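PDB 7C6C: chitosanase from Bacillus subtilis subsp. subtilis str. 168, which hydrolyses internal beta-(1->4) linkages between D-glucosamine residues in partly acetylated chitosan, probably aiding defence against fungi by breaking down their cell walls. Local coordinates for residues Y141-Q146 / D186-D191; M123-N128 / D154-L159; V59-K62 / N66-L69. All coordinates share one frame; numbering follows the deposited sequence.

Interaction 1 of 3, residues Y141-Q146 / D186-D191; sequences YDTVIQ and DVRYDD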
ATOM      1  N   TYR A 141      -0.887   7.255   2.522  1.00 10.74           N
ATOM      2  CA  TYR A 141      -0.412   6.556   1.332  1.00 10.70           C
ATOM      3  C   TYR A 141      -0.112   5.092   1.647  1.00 10.72           C
ATOM      4  O   TYR A 141      -0.562   4.183   0.938  1.00 11.07           O
ATOM      5  CB  TYR A 141       0.835   7.298   0.844  1.00 10.81           C
ATOM      6  CG  TYR A 141       1.441   6.940  -0.497  1.00 10.19           C
ATOM      7  CD1 TYR A 141       0.810   6.098  -1.407  1.00 10.43           C
ATOM      8  CD2 TYR A 141       2.675   7.476  -0.853  1.00 10.40           C
ATOM      9  CE1 TYR A 141       1.397   5.802  -2.630  1.00 10.37           C
ATOM     10  CE2 TYR A 141       3.264   7.190  -2.059  1.00 10.50           C
ATOM     11  CZ  TYR A 141       2.624   6.351  -2.945  1.00 10.15           C
ATOM     12  OH  TYR A 141       3.202   6.068  -4.161  1.00 10.79           O
ATOM     13  N   ASP A 142       0.633   4.841   2.727  1.00 10.25           N
ATOM     14  CA  ASP A 142       0.920   3.464   3.113  1.00 10.03           C
ATOM     15  C   ASP A 142      -0.362   2.713   3.449  1.00 10.29           C
ATOM     16  O   ASP A 142      -0.507   1.528   3.118  1.00 10.92           O
ATOM     17  CB  ASP A 142       1.863   3.433   4.311  1.00 10.16           C
ATOM     18  CG  ASP A 142       2.272   2.026   4.665  1.00 10.24           C
ATOM     19  OD1 ASP A 142       3.006   1.418   3.863  1.00 10.25           O
ATOM     20  OD2 ASP A 142       1.834   1.519   5.721  1.00 10.73           O
ATOM     21  N   THR A 143      -1.307   3.391   4.108  1.00 10.18           N
ATOM     22  CA  THR A 143      -2.539   2.735   4.528  1.00 11.07           C
ATOM     23  C   THR A 143      -3.349   2.260   3.331  1.00 11.30           C
ATOM     24  O   THR A 143      -3.841   1.128   3.315  1.00 11.45           O
ATOM     25  CB  THR A 143      -3.373   3.678   5.399  1.00 11.62           C
ATOM     26  OG1 THR A 143      -2.628   4.029   6.569  1.00 12.10           O
ATOM     27  CG2 THR A 143      -4.672   3.008   5.838  1.00 12.28           C
ATOM     28  N   VAL A 144      -3.505   3.109   2.313  1.00 11.52           N
ATOM     29  CA  VAL A 144      -4.332   2.689   1.185  1.00 11.97           C
ATOM     30  C   VAL A 144      -3.683   1.533   0.435  1.00 11.68           C
ATOM     31  O   VAL A 144      -4.380   0.658  -0.090  1.00 12.17           O
ATOM     32  CB  VAL A 144      -4.719   3.878   0.279  1.00 12.74           C
ATOM     33  CG1 VAL A 144      -3.548   4.338  -0.571  1.00 13.42           C
ATOM     34  CG2 VAL A 144      -5.902   3.511  -0.613  1.00 14.07           C
ATOM     35  N   ILE A 145      -2.352   1.487   0.399  1.00 11.34           N
ATOM     36  CA  ILE A 145      -1.673   0.391  -0.280  1.00 11.62           C
ATOM     37  C   ILE A 145      -1.976  -0.934   0.403  1.00 11.79           C
ATOM     38  O   ILE A 145      -2.223  -1.946  -0.264  1.00 13.75           O
ATOM     39  CB  ILE A 145      -0.163   0.673  -0.393  1.00 12.12           C
ATOM     40  CG1 ILE A 145       0.091   1.741  -1.461  1.00 13.03           C
ATOM     41  CG2 ILE A 145       0.599  -0.609  -0.707  1.00 12.79           C
ATOM     42  CD1 ILE A 145       1.479   2.286  -1.455  1.00 13.62           C
ATOM     43  N   GLN A 146      -1.980  -0.954   1.738  1.00 11.20           N
ATOM     44  CA  GLN A 146      -2.243  -2.208   2.434  1.00 11.18           C
ATOM     45  C   GLN A 146      -3.736  -2.512   2.530  1.00 11.71           C
ATOM     46  O   GLN A 146      -4.154  -3.657   2.323  1.00 12.50           O
ATOM     47  CB  GLN A 146      -1.609  -2.202   3.825  1.00 12.13           C
ATOM     48  CG  GLN A 146      -1.901  -3.482   4.592  1.00 12.84           C
ATOM     49  CD  GLN A 146      -1.145  -3.592   5.907  1.00 12.58           C
ATOM     50  OE1 GLN A 146      -0.913  -2.597   6.596  1.00 13.53           O
ATOM     51  NE2 GLN A 146      -0.792  -4.816   6.280  1.00 14.45           N
ATOM     52  N   ASP A 186      -3.528   4.317  16.073  1.00 15.96           N
ATOM     53  CA  ASP A 186      -4.202   3.396  16.987  1.00 17.33           C
ATOM     54  C   ASP A 186      -5.305   2.619  16.276  1.00 17.34           C
ATOM     55  O   ASP A 186      -5.434   1.399  16.440  1.00 17.72           O
ATOM     56  CB  ASP A 186      -4.822   4.175  18.148  1.00 18.42           C
ATOM     57  CG  ASP A 186      -3.797   4.712  19.116  1.00 20.51           C
ATOM     58  OD1 ASP A 186      -2.619   4.309  19.042  1.00 21.28           O
ATOM     59  OD2 ASP A 186      -4.192   5.532  19.974  1.00 22.48           O
ATOM     60  N   VAL A 187      -6.137   3.328  15.507  1.00 16.81           N
ATOM     61  CA  VAL A 187      -7.231   2.695  14.779  1.00 17.33           C
ATOM     62  C   VAL A 187      -6.687   1.689  13.774  1.00 16.09           C
ATOM     63  O   VAL A 187      -7.211   0.578  13.632  1.00 16.38           O
ATOM     64  CB  VAL A 187      -8.100   3.775  14.109  1.00 18.02           C
ATOM     65  CG1 VAL A 187      -9.012   3.165  13.055  1.00 18.80           C
ATOM     66  CG2 VAL A 187      -8.915   4.532  15.157  1.00 18.58           C
ATOM     67  N   ARG A 188      -5.622   2.058  13.063  1.00 15.17           N
ATOM     68  CA  ARG A 188      -5.042   1.135  12.095  1.00 14.82           C
ATOM     69  C   ARG A 188      -4.453  -0.090  12.780  1.00 15.25           C
ATOM     70  O   ARG A 188      -4.634  -1.215  12.305  1.00 15.44           O
ATOM     71  CB  ARG A 188      -3.995   1.846  11.239  1.00 14.68           C
ATOM     72  CG  ARG A 188      -3.437   0.948  10.159  1.00 13.77           C
ATOM     73  CD  ARG A 188      -2.549   1.697   9.186  1.00 13.08           C
ATOM     74  NE  ARG A 188      -2.067   0.787   8.157  1.00 11.83           N
ATOM     75  CZ  ARG A 188      -1.015   1.019   7.380  1.00 11.15           C
ATOM     76  NH1 ARG A 188      -0.330   2.152   7.504  1.00 11.80           N
ATOM     77  NH2 ARG A 188      -0.648   0.107   6.483  1.00 11.73           N
ATOM     78  N   TYR A 189      -3.744   0.106  13.895  1.00 15.59           N
ATOM     79  CA  TYR A 189      -3.225  -1.030  14.652  1.00 16.42           C
ATOM     80  C   TYR A 189      -4.344  -1.996  15.017  1.00 16.79           C
ATOM     81  O   TYR A 189      -4.218  -3.212  14.838  1.00 16.69           O
ATOM     82  CB  TYR A 189      -2.523  -0.536  15.918  1.00 18.46           C
ATOM     83  CG  TYR A 189      -2.018  -1.655  16.798  1.00 20.68           C
ATOM     84  CD1 TYR A 189      -0.755  -2.197  16.606  1.00 22.44           C
ATOM     85  CD2 TYR A 189      -2.810  -2.184  17.812  1.00 21.69           C
ATOM     86  CE1 TYR A 189      -0.288  -3.224  17.401  1.00 23.26           C
ATOM     87  CE2 TYR A 189      -2.352  -3.215  18.610  1.00 23.32           C
ATOM     88  CZ  TYR A 189      -1.089  -3.728  18.401  1.00 24.45           C
ATOM     89  OH  TYR A 189      -0.616  -4.754  19.186  1.00 26.43           O
ATOM     90  N   ASP A 190      -5.447  -1.464  15.546  1.00 17.55           N
ATOM     91  CA  ASP A 190      -6.564  -2.316  15.939  1.00 18.31           C
ATOM     92  C   ASP A 190      -7.121  -3.072  14.742  1.00 18.25           C
ATOM     93  O   ASP A 190      -7.495  -4.245  14.855  1.00 18.91           O
ATOM     94  CB  ASP A 190      -7.660  -1.472  16.588  1.00 20.86           C
ATOM     95  CG  ASP A 190      -7.266  -0.952  17.957  1.00 24.58           C
ATOM     96  OD1 ASP A 190      -6.318  -1.496  18.561  1.00 24.95           O
ATOM     97  OD2 ASP A 190      -7.919  -0.000  18.431  1.00 26.53           O
ATOM     98  N   ASP A 191      -7.176  -2.420  13.583  1.00 17.68           N
ATOM     99  CA  ASP A 191      -7.711  -3.086  12.402  1.00 17.26           C
ATOM    100  C   ASP A 191      -6.781  -4.189  11.909  1.00 16.65           C
ATOM    101  O   ASP A 191      -7.245  -5.244  11.462  1.00 17.36           O
ATOM    102  CB  ASP A 191      -7.969  -2.067  11.297  1.00 17.29           C
ATOM    103  CG  ASP A 191      -8.715  -2.667  10.138  1.00 16.91           C
ATOM    104  OD1 ASP A 191      -9.863  -3.090  10.373  1.00 17.47           O
ATOM    105  OD2 ASP A 191      -8.166  -2.735   9.019  1.00 16.92           O
TER

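Interaction 2 of 3, residues M123-N128 / D154-L159; sequences MKRSDN and DSFYAL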
ATOM      1  N   MET A 123      -3.905  11.118  -1.493  1.00 13.56           N
ATOM      2  CA  MET A 123      -3.756  12.567  -1.376  1.00 14.08           C
ATOM      3  C   MET A 123      -5.107  13.272  -1.377  1.00 15.83           C
ATOM      4  O   MET A 123      -5.271  14.295  -0.698  1.00 16.73           O
ATOM      5  CB  MET A 123      -2.848  13.120  -2.480  1.00 14.29           C
ATOM      6  CG  MET A 123      -1.408  12.607  -2.454  1.00 14.45           C
ATOM      7  SD  MET A 123      -0.551  12.792  -0.868  1.00 14.94           S
ATOM      8  CE  MET A 123      -0.720  11.146  -0.175  1.00 15.97           C
ATOM      9  N   LYS A 124      -6.080  12.742  -2.126  1.00 16.19           N
ATOM     10  CA  LYS A 124      -7.408  13.344  -2.159  1.00 17.55           C
ATOM     11  C   LYS A 124      -8.103  13.211  -0.811  1.00 17.38           C
ATOM     12  O   LYS A 124      -8.677  14.179  -0.301  1.00 18.20           O
ATOM     13  CB  LYS A 124      -8.247  12.707  -3.268  1.00 20.19           C
ATOM     14  CG  LYS A 124      -9.662  13.260  -3.350  1.00 23.36           C
ATOM     15  CD  LYS A 124     -10.480  12.576  -4.434  1.00 26.70           C
ATOM     16  CE  LYS A 124     -11.785  13.316  -4.685  1.00 29.07           C
ATOM     17  NZ  LYS A 124     -12.674  12.564  -5.607  1.00 30.73           N
ATOM     18  N   ARG A 125      -8.072  12.015  -0.219  1.00 17.20           N
ATOM     19  CA  ARG A 125      -8.691  11.848   1.092  1.00 17.19           C
ATOM     20  C   ARG A 125      -7.939  12.626   2.166  1.00 16.86           C
ATOM     21  O   ARG A 125      -8.556  13.125   3.115  1.00 17.74           O
ATOM     22  CB  ARG A 125      -8.814  10.365   1.452  1.00 18.55           C
ATOM     23  CG  ARG A 125      -9.769   9.580   0.548  1.00 19.36           C
ATOM     24  CD  ARG A 125     -10.467   8.453   1.304  1.00 21.05           C
ATOM     25  NE  ARG A 125     -11.238   7.564   0.430  1.00 22.62           N
ATOM     26  CZ  ARG A 125     -12.514   7.748   0.107  1.00 23.97           C
ATOM     27  NH1 ARG A 125     -13.173   8.801   0.571  1.00 23.62           N
ATOM     28  NH2 ARG A 125     -13.128   6.882  -0.685  1.00 25.08           N
ATOM     29  N   SER A 126      -6.615  12.764   2.023  1.00 16.77           N
ATOM     30  CA  SER A 126      -5.848  13.625   2.917  1.00 16.85           C
ATOM     31  C   SER A 126      -6.329  15.065   2.824  1.00 18.01           C
ATOM     32  O   SER A 126      -6.521  15.735   3.846  1.00 18.17           O
ATOM     33  CB  SER A 126      -4.364  13.543   2.557  1.00 16.39           C
ATOM     34  OG  SER A 126      -3.830  12.268   2.856  1.00 15.63           O
ATOM     35  N   ASP A 127      -6.524  15.559   1.595  1.00 18.89           N
ATOM     36  CA  ASP A 127      -7.051  16.906   1.409  1.00 21.13           C
ATOM     37  C   ASP A 127      -8.429  17.040   2.035  1.00 21.77           C
ATOM     38  O   ASP A 127      -8.724  18.043   2.697  1.00 22.55           O
ATOM     39  CB  ASP A 127      -7.137  17.236  -0.081  1.00 23.82           C
ATOM     40  CG  ASP A 127      -5.782  17.375  -0.735  1.00 27.36           C
ATOM     41  OD1 ASP A 127      -4.769  17.445  -0.009  1.00 28.69           O
ATOM     42  OD2 ASP A 127      -5.739  17.418  -1.984  1.00 29.40           O
ATOM     43  N   ASN A 128      -9.288  16.034   1.841  1.00 22.21           N
ATOM     44  CA  ASN A 128     -10.630  16.091   2.412  1.00 23.37           C
ATOM     45  C   ASN A 128     -10.596  16.136   3.933  1.00 22.63           C
ATOM     46  O   ASN A 128     -11.471  16.755   4.554  1.00 23.42           O
ATOM     47  CB  ASN A 128     -11.466  14.901   1.933  1.00 25.45           C
ATOM     48  CG  ASN A 128     -11.676  14.895   0.428  1.00 28.58           C
ATOM     49  OD1 ASN A 128     -11.566  15.928  -0.233  1.00 30.30           O
ATOM     50  ND2 ASN A 128     -11.999  13.726  -0.120  1.00 29.20           N
ATOM     51  N   ASP A 154     -12.374  -2.745   6.675  1.00 17.32           N
ATOM     52  CA  ASP A 154     -10.925  -2.656   6.822  1.00 16.10           C
ATOM     53  C   ASP A 154     -10.306  -1.647   5.866  1.00 15.20           C
ATOM     54  O   ASP A 154      -9.074  -1.543   5.797  1.00 15.05           O
ATOM     55  CB  ASP A 154     -10.280  -4.025   6.592  1.00 16.44           C
ATOM     56  CG  ASP A 154     -10.797  -5.087   7.542  1.00 17.28           C
ATOM     57  OD1 ASP A 154     -11.028  -4.777   8.729  1.00 17.87           O
ATOM     58  OD2 ASP A 154     -10.973  -6.240   7.099  1.00 17.77           O
ATOM     59  N   SER A 155     -11.131  -0.897   5.137  1.00 15.36           N
ATOM     60  CA  SER A 155     -10.656  -0.042   4.062  1.00 15.24           C
ATOM     61  C   SER A 155     -10.066   1.259   4.595  1.00 14.56           C
ATOM     62  O   SER A 155     -10.311   1.677   5.729  1.00 15.67           O
ATOM     63  CB  SER A 155     -11.793   0.298   3.103  1.00 16.26           C
ATOM     64  OG  SER A 155     -12.792   1.067   3.756  1.00 17.13           O
ATOM     65  N   PHE A 156      -9.289   1.901   3.723  1.00 14.88           N
ATOM     66  CA  PHE A 156      -8.691   3.210   3.972  1.00 14.78           C
ATOM     67  C   PHE A 156      -9.706   4.204   4.531  1.00 15.84           C
ATOM     68  O   PHE A 156      -9.490   4.802   5.594  1.00 16.02           O
ATOM     69  CB  PHE A 156      -8.128   3.679   2.627  1.00 14.78           C
ATOM     70  CG  PHE A 156      -7.514   5.049   2.617  1.00 14.13           C
ATOM     71  CD1 PHE A 156      -6.720   5.519   3.657  1.00 13.61           C
ATOM     72  CD2 PHE A 156      -7.698   5.855   1.501  1.00 13.87           C
ATOM     73  CE1 PHE A 156      -6.143   6.779   3.578  1.00 13.97           C
ATOM     74  CE2 PHE A 156      -7.128   7.106   1.417  1.00 13.99           C
ATOM     75  CZ  PHE A 156      -6.348   7.570   2.455  1.00 13.62           C
ATOM     76  N   TYR A 157     -10.821   4.403   3.825  1.00 17.05           N
ATOM     77  CA  TYR A 157     -11.776   5.412   4.272  1.00 18.37           C
ATOM     78  C   TYR A 157     -12.518   4.977   5.532  1.00 18.94           C
ATOM     79  O   TYR A 157     -12.884   5.827   6.350  1.00 19.48           O
ATOM     80  CB  TYR A 157     -12.728   5.802   3.139  1.00 20.29           C
ATOM     81  CG  TYR A 157     -13.589   7.011   3.446  1.00 22.05           C
ATOM     82  CD1 TYR A 157     -13.036   8.175   3.971  1.00 23.05           C
ATOM     83  CD2 TYR A 157     -14.958   6.989   3.206  1.00 23.17           C
ATOM     84  CE1 TYR A 157     -13.822   9.275   4.257  1.00 24.50           C
ATOM     85  CE2 TYR A 157     -15.752   8.084   3.488  1.00 24.20           C
ATOM     86  CZ  TYR A 157     -15.178   9.223   4.009  1.00 25.28           C
ATOM     87  OH  TYR A 157     -15.960  10.317   4.293  1.00 26.86           O
ATOM     88  N   ALA A 158     -12.734   3.670   5.719  1.00 18.71           N
ATOM     89  CA  ALA A 158     -13.304   3.202   6.980  1.00 18.76           C
ATOM     90  C   ALA A 158     -12.412   3.579   8.156  1.00 18.81           C
ATOM     91  O   ALA A 158     -12.899   3.992   9.214  1.00 19.52           O
ATOM     92  CB  ALA A 158     -13.522   1.690   6.939  1.00 19.44           C
ATOM     93  N   LEU A 159     -11.095   3.459   7.982  1.00 18.00           N
ATOM     94  CA  LEU A 159     -10.174   3.848   9.047  1.00 17.61           C
ATOM     95  C   LEU A 159     -10.213   5.352   9.293  1.00 17.93           C
ATOM     96  O   LEU A 159     -10.173   5.795  10.447  1.00 18.65           O
ATOM     97  CB  LEU A 159      -8.753   3.401   8.711  1.00 17.20           C
ATOM     98  CG  LEU A 159      -8.549   1.893   8.551  1.00 17.98           C
ATOM     99  CD1 LEU A 159      -7.086   1.586   8.354  1.00 18.54           C
ATOM    100  CD2 LEU A 159      -9.110   1.106   9.729  1.00 19.92           C
TER

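Interaction 3 of 3, residues V59-K62 / N66-L69; sequences VYTK and NNKL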
ATOM      1  N   VAL A  59      -2.705  -2.177 -18.476  1.00  9.59           N
ATOM      2  CA  VAL A  59      -1.962  -0.963 -18.819  1.00 10.21           C
ATOM      3  C   VAL A  59      -0.694  -1.324 -19.579  1.00 10.35           C
ATOM      4  O   VAL A  59      -0.363  -0.726 -20.608  1.00 10.93           O
ATOM      5  CB  VAL A  59      -1.669  -0.140 -17.545  1.00 10.17           C
ATOM      6  CG1 VAL A  59      -0.617   0.951 -17.807  1.00 11.33           C
ATOM      7  CG2 VAL A  59      -2.946   0.464 -16.997  1.00 10.76           C
ATOM      8  N   TYR A  60       0.030  -2.329 -19.084  1.00  9.57           N
ATOM      9  CA  TYR A  60       1.233  -2.790 -19.761  1.00  9.85           C
ATOM     10  C   TYR A  60       0.914  -3.281 -21.167  1.00  9.74           C
ATOM     11  O   TYR A  60       1.655  -2.994 -22.115  1.00 10.22           O
ATOM     12  CB  TYR A  60       1.875  -3.898 -18.921  1.00 10.15           C
ATOM     13  CG  TYR A  60       3.111  -4.528 -19.517  1.00 10.26           C
ATOM     14  CD1 TYR A  60       4.197  -3.755 -19.910  1.00 11.19           C
ATOM     15  CD2 TYR A  60       3.196  -5.902 -19.670  1.00 10.64           C
ATOM     16  CE1 TYR A  60       5.333  -4.340 -20.450  1.00 11.81           C
ATOM     17  CE2 TYR A  60       4.328  -6.497 -20.197  1.00 11.54           C
ATOM     18  CZ  TYR A  60       5.388  -5.715 -20.595  1.00 11.59           C
ATOM     19  OH  TYR A  60       6.492  -6.328 -21.137  1.00 12.69           O
ATOM     20  N   THR A  61      -0.207  -3.993 -21.329  1.00  9.86           N
ATOM     21  CA  THR A  61      -0.564  -4.551 -22.632  1.00  9.67           C
ATOM     22  C   THR A  61      -0.966  -3.463 -23.623  1.00  9.92           C
ATOM     23  O   THR A  61      -0.666  -3.566 -24.817  1.00 10.36           O
ATOM     24  CB  THR A  61      -1.635  -5.637 -22.467  1.00 10.08           C
ATOM     25  OG1 THR A  61      -1.091  -6.696 -21.672  1.00  9.50           O
ATOM     26  CG2 THR A  61      -2.066  -6.211 -23.803  1.00 10.92           C
ATOM     27  N   LYS A  62      -1.624  -2.401 -23.152  1.00 10.10           N
ATOM     28  CA  LYS A  62      -1.893  -1.272 -24.034  1.00 11.58           C
ATOM     29  C   LYS A  62      -0.593  -0.639 -24.525  1.00 11.27           C
ATOM     30  O   LYS A  62      -0.459  -0.308 -25.708  1.00 12.52           O
ATOM     31  CB  LYS A  62      -2.774  -0.242 -23.327  1.00 13.20           C
ATOM     32  CG  LYS A  62      -3.047   0.975 -24.185  1.00 15.22           C
ATOM     33  CD  LYS A  62      -4.123   1.877 -23.607  1.00 17.40           C
ATOM     34  CE  LYS A  62      -4.465   2.978 -24.608  1.00 19.15           C
ATOM     35  NZ  LYS A  62      -5.501   3.898 -24.094  1.00 18.98           N
ATOM     36  N   ASN A  66       0.925  -7.667 -27.073  1.00 10.62           N
ATOM     37  CA  ASN A  66       1.402  -9.031 -27.322  1.00 10.51           C
ATOM     38  C   ASN A  66       2.640  -9.381 -26.503  1.00 10.06           C
ATOM     39  O   ASN A  66       3.490 -10.164 -26.932  1.00 10.71           O
ATOM     40  CB  ASN A  66       1.588  -9.307 -28.818  1.00 11.52           C
ATOM     41  CG  ASN A  66       0.301  -9.122 -29.575  1.00 12.63           C
ATOM     42  OD1 ASN A  66      -0.779  -9.277 -29.003  1.00 13.07           O
ATOM     43  ND2 ASN A  66       0.394  -8.794 -30.851  1.00 13.57           N
ATOM     44  N   ASN A  67       2.713  -8.834 -25.292  1.00  9.92           N
ATOM     45  CA  ASN A  67       3.798  -9.093 -24.358  1.00  9.78           C
ATOM     46  C   ASN A  67       3.613 -10.460 -23.684  1.00  9.13           C
ATOM     47  O   ASN A  67       2.611 -11.156 -23.889  1.00  9.63           O
ATOM     48  CB  ASN A  67       3.848  -7.973 -23.327  1.00 10.17           C
ATOM     49  CG  ASN A  67       2.590  -7.926 -22.492  1.00  9.59           C
ATOM     50  OD1 ASN A  67       2.400  -8.766 -21.610  1.00  9.47           O
ATOM     51  ND2 ASN A  67       1.707  -6.974 -22.782  1.00 10.85           N
ATOM     52  N   LYS A  68       4.584 -10.838 -22.841  1.00  9.59           N
ATOM     53  CA  LYS A  68       4.582 -12.170 -22.235  1.00  9.25           C
ATOM     54  C   LYS A  68       3.464 -12.379 -21.224  1.00  9.19           C
ATOM     55  O   LYS A  68       3.201 -13.527 -20.849  1.00  9.22           O
ATOM     56  CB  LYS A  68       5.930 -12.466 -21.575  1.00 10.04           C
ATOM     57  CG  LYS A  68       6.172 -11.737 -20.256  1.00 10.24           C
ATOM     58  CD  LYS A  68       7.548 -12.076 -19.677  1.00 10.79           C
ATOM     59  CE  LYS A  68       8.677 -11.424 -20.473  1.00 11.28           C
ATOM     60  NZ  LYS A  68      10.014 -11.908 -20.032  1.00 11.26           N
ATOM     61  N   LEU A  69       2.827 -11.313 -20.754  1.00  8.72           N
ATOM     62  CA  LEU A  69       1.745 -11.440 -19.791  1.00  9.06           C
ATOM     63  C   LEU A  69       0.360 -11.379 -20.424  1.00  9.09           C
ATOM     64  O   LEU A  69      -0.622 -11.673 -19.737  1.00  8.93           O
ATOM     65  CB  LEU A  69       1.864 -10.361 -18.714  1.00  9.49           C
ATOM     66  CG  LEU A  69       3.115 -10.404 -17.832  1.00 10.20           C
ATOM     67  CD1 LEU A  69       3.155  -9.192 -16.908  1.00 10.85           C
ATOM     68  CD2 LEU A  69       3.192 -11.699 -17.031  1.00 13.07           C
TER
HETATM   69  O   HOH W   1       6.821  -9.038 -22.209  1.00 13.88           O

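Interaction 1 of 3, residues Y141-Q146 / D186-D191
Arg188 reaches from helix 177-193 to helix 134-147 and ends against Asp142, Thr143 and Gln146. It has to span a long gap: the two helix segments run nearly parallel, 19° apart, with their axes still 12.5 Å from each other at closest approach. An extended chain, with CG opposite the backbone N (chi1 -176°) and no bend before NE, carries the guanidinium that far. Both end nitrogens then close on one oxygen. Arg188 NH1 lies 2.9 Å from Asp142 OD2 and uses the lone pair directed away from OD1, while Arg188 NH2, 3.0 Å from the same OD2, meets it from above the carboxylate plane. OD2 sits almost in the guanidinium plane for both bonds of this salt bridge. Arg188 NH2 also donates to Gln146 OE1 at 2.7 Å; NH2 lies in the carbonyl plane of Gln146, on a lone pair of OE1, although OE1 is tilted 24° from the guanidinium plane.

Thr143 lies over one guanidinium face, its CA above the centre. Thr143 OG1 comes within 3.1 Å of Arg188 NH1, but the angle is too poor for a hydrogen bond, and the hydroxyl is engaged with the carbonyl of Val139 on its own helix. Other polar atoms of the group have partners nearby: Arg188 NE is hydrogen-bonded to His147, Asp142 OD1 to Thr15, with a salt bridge to Arg210, and Gln146 NE2 to Ser207.

Asp142 is thus shared between two arginines, which would be expected to favour its ionised form in this buried setting. Gln146, whose side chain is about 5 Å from that of Glu19, the predicted proton donor, is fixed at both ends of its amide. The chemistry implies a charged hydrogen-bond network tying these helices together close to the predicted catalytic residues.

Interaction 2 of 3, residues M123-N128 / D154-L159
The capped N-terminal end of helix 156-167 meets the last turn of helix 104-128 here, within the largely helical body of this family 46 chitosanase, which belongs to the lysozyme clan. Ser155 is the N-cap residue, its OG accepting a bond from Ala158 N, and the two residues that follow it, Phe156 and Tyr157, both make contact with Arg125 on the other helix.

Arg125 divides its length between the two rings. Its aliphatic part passes Phe156, with Arg125 CD 3.6 Å from Phe156 CE2 and CB and CG almost as near, the two side chains running in opposite senses. Beyond that, the guanidinium lies flat on Tyr157, the planes only 15° apart and the group centres 4.1 Å from each other. This is an off-centre cation-pi stack: CZ lies 31° off the ring normal, displaced toward the CB end of the tyrosine, and NH1 is the nitrogen that comes over the middle of the ring. A bend at chi2 (-148°) lets the chain follow Phe156 first and then turn its flat end onto Tyr157. The guanidinium stands steeply to the Phe156 plane, so the two aromatic rings receive quite different parts of the same side chain.

Asp149, in the loop after helix 134-147, forms a salt bridge with Arg125 NE, while the guanidinium face lies on Tyr157. Deeper in, Phe156 also packs on Met140 of helix 134-147, so the contact shades from a buried apolar inner side to a partly exposed outer one. At that outer side, Arg125 NH1 stands 3.4 Å from Tyr157 CG.

Interaction 3 of 3, residues V59-K62 / N66-L69
The ring of Tyr60 meets the side-chain amide of Asn67, the residue that makes an Asx turn in the loop after helix 52-63, with their planes inclined at 43°. Asn67 CG approaches Tyr60 CE2 obliquely, at 3.2 Å, while a water lies in the ring plane at the phenol edge. The ring's other neighbour in the loop is Leu69, whose CD1 is 4.3 Å from Tyr60 CD2; Phe106 of helix 104-128 packs edge-to-face with the same ring.

In the Asx turn, Asn67 OD1 accepts from Leu69 N at 2.7 Å. The other end of the amide turns back to the helix, where Asn67 ND2 donates to Thr61 OG1 over 3.0 Å in a nearly straight bond (166°) with the acceptor close to the amide plane. Placing CG between the backbone N and the carbonyl carbon (chi1 63°) lets this one short side chain serve both the turn and the helix. ND2 has a second acceptor in the carbonyl of Val64, and Thr61 OG1 is also bonded to the carbonyl of Val57, one turn earlier. The amide is therefore held at both ends, which fixes its rotation against the tyrosine.

The same water links helix and loop: it lies 2.9 Å from Tyr60 OH and accepts from Lys68 N, also at 2.9 Å.

In the fold
Interactions 1 and 2 share one cluster of helices, their centres 10 Å apart. Val144 CG2 packs 3.6 Å from Phe156 CD2, and Thr143 CG2 lies 3.8 Å from Leu159 CD1, so helix 134-147 joins the two contacts. Their segments alternate along the chain. Interaction 1 is nearest the probable catalytic residues: the Gln146 side chain is about 8 Å from that of Asp35, the probable nucleophile. The bound hydroxybutanedioic acid, in a separate pocket, is about 12 Å from the Asp142 side chain. Interaction 3 lies across the chain's centre from interaction 1, about 32 Å between centres, and is remote from the annotated sites, as is interaction 2.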